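Local atomic coordinates of putative SnoaL-like polyketide cyclase (Shewanella denitrificans, PDB entry 3LZA), a protein that is of unproven function but, as a SnoaL-like member of the NTF2 clan, probably acts as a lyase resembling polyketide cyclases. Residues F96-G100 with K101-I105. Residues are numbered along the deposited sequence; the frame is centred on the assembly and turned at random.
Sequences FGKPG and KIIDI
One face of the F96 ring carries the CD1 methyl of I103 in a CH-pi contact, 4.1 Å from the ring centroid and 24° off its normal, displaced toward the CD2–CE2 side. I103 CG1 also touches F96 CD2, at 3.8 Å, while from the same side of the ring plane I105 CD1 approaches obliquely, 4.0 Å from F96 CE1. In I103, CG1 stands between the backbone N and the carbonyl carbon (chi1 55°), facing F96 with CG2 toward K98, and the bend at chi2 carries CD1 over the ring. The CG2 methyl packs across the lysine stem, 3.8 Å from K98 CB. The K98 chain then bends at chi2 (-86°) and runs on extended, its amine leading away from I103; K98 NZ and K101 NZ end 5.0 Å apart, hydrogen-bonded and salt-bridged respectively to the C-terminal carboxylate of Q141, which probably offsets part of their mutual repulsion. A type II beta turn from K98 to K101, with G100 at positive phi, reverses the chain and folds F96 back over the strand. This loop connects antiparallel strands 80-93 and 102-115 of the NTF2-like sheet, and F96 and I103 both touch L89 of strand 80-93 and L138 of the C-terminal helix 131-139.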
loop_
_atom_site.group_PDB
_atom_site.type_symbol
_atom_site.label_atom_id
_atom_site.label_comp_id
_atom_site.label_asym_id
_atom_site.label_seq_id
_atom_site.Cartn_x
_atom_site.Cartn_y
_atom_site.Cartn_z
ATOM N N PHE A 96 -15.087 18.226 8.737
ATOM C CA PHE A 96 -14.342 17.392 9.691
ATOM C C PHE A 96 -14.826 17.492 11.133
ATOM O O PHE A 96 -14.085 17.128 12.040
ATOM C CB PHE A 96 -12.869 17.812 9.690
ATOM C CG PHE A 96 -12.226 17.704 8.351
ATOM C CD1 PHE A 96 -11.685 16.511 7.936
ATOM C CD2 PHE A 96 -12.167 18.812 7.495
ATOM C CE1 PHE A 96 -11.091 16.411 6.677
ATOM C CE2 PHE A 96 -11.592 18.735 6.245
ATOM C CZ PHE A 96 -11.045 17.538 5.814
ATOM N N GLY A 97 -16.043 17.995 11.341
ATOM C CA GLY A 97 -16.614 18.161 12.671
ATOM C C GLY A 97 -16.145 19.379 13.457
ATOM O O GLY A 97 -16.340 19.430 14.660
ATOM N N LYS A 98 -15.536 20.361 12.781
ATOM C CA LYS A 98 -14.924 21.506 13.443
ATOM C C LYS A 98 -15.323 22.826 12.766
ATOM O O LYS A 98 -14.480 23.524 12.181
ATOM C CB LYS A 98 -13.393 21.361 13.439
ATOM C CG LYS A 98 -12.862 19.991 13.893
ATOM C CD LYS A 98 -12.731 19.962 15.385
ATOM C CE LYS A 98 -12.583 18.576 15.948
ATOM N NZ LYS A 98 -12.494 18.725 17.440
ATOM N N PRO A 99 -16.608 23.189 12.857
ATOM C CA PRO A 99 -17.038 24.463 12.288
ATOM C C PRO A 99 -16.355 25.615 12.973
ATOM O O PRO A 99 -16.069 25.543 14.192
ATOM C CB PRO A 99 -18.554 24.517 12.579
ATOM C CG PRO A 99 -18.848 23.401 13.495
ATOM C CD PRO A 99 -17.635 22.582 13.732
ATOM N N GLY A 100 -16.145 26.693 12.215
ATOM C CA GLY A 100 -15.632 27.941 12.754
ATOM C C GLY A 100 -14.122 27.938 12.933
ATOM O O GLY A 100 -13.582 28.868 13.549
ATOM N N LYS A 101 -13.460 26.897 12.400
ATOM C CA LYS A 101 -12.017 26.683 12.555
ATOM C C LYS A 101 -11.400 26.272 11.229
ATOM O O LYS A 101 -12.070 25.701 10.385
ATOM C CB LYS A 101 -11.725 25.563 13.565
ATOM C CG LYS A 101 -12.199 25.803 14.991
ATOM C CD LYS A 101 -12.049 24.524 15.840
ATOM C CE LYS A 101 -12.215 24.814 17.346
ATOM N NZ LYS A 101 -12.738 23.626 18.099
ATOM N N ILE A 102 -10.116 26.587 11.070
ATOM C CA ILE A 102 -9.311 26.120 9.980
ATOM C C ILE A 102 -8.518 24.937 10.557
ATOM O O ILE A 102 -7.718 25.104 11.497
ATOM C CB ILE A 102 -8.330 27.211 9.492
ATOM C CG1 ILE A 102 -9.096 28.476 9.084
ATOM C CG2 ILE A 102 -7.412 26.646 8.355
ATOM C CD1 ILE A 102 -9.939 28.236 7.762
ATOM N N ILE A 103 -8.762 23.747 10.031
ATOM C CA ILE A 103 -8.082 22.554 10.526
ATOM C C ILE A 103 -6.816 22.350 9.733
ATOM O O ILE A 103 -6.688 22.872 8.633
ATOM C CB ILE A 103 -8.968 21.274 10.566
ATOM C CG1 ILE A 103 -9.603 20.932 9.243
ATOM C CG2 ILE A 103 -10.091 21.450 11.590
ATOM C CD1 ILE A 103 -8.668 20.243 8.241
ATOM N N ASP A 104 -5.880 21.618 10.312
ATOM C CA ASP A 104 -4.619 21.319 9.631
ATOM C C ASP A 104 -4.207 19.881 9.996
ATOM O O ASP A 104 -3.976 19.576 11.176
ATOM C CB ASP A 104 -3.568 22.355 10.118
ATOM C CG ASP A 104 -2.345 22.480 9.158
ATOM O OD1 ASP A 104 -1.475 21.584 9.165
ATOM O OD2 ASP A 104 -2.202 23.504 8.450
ATOM N N ILE A 105 -4.084 19.009 9.009
ATOM C CA ILE A 105 -3.853 17.584 9.278
ATOM C C ILE A 105 -2.790 17.030 8.336
ATOM O O ILE A 105 -2.591 17.557 7.238
ATOM C CB ILE A 105 -5.147 16.741 9.165
ATOM C CG1 ILE A 105 -5.830 16.969 7.811
ATOM C CG2 ILE A 105 -6.063 17.027 10.366
ATOM C CD1 ILE A 105 -7.238 16.325 7.608
#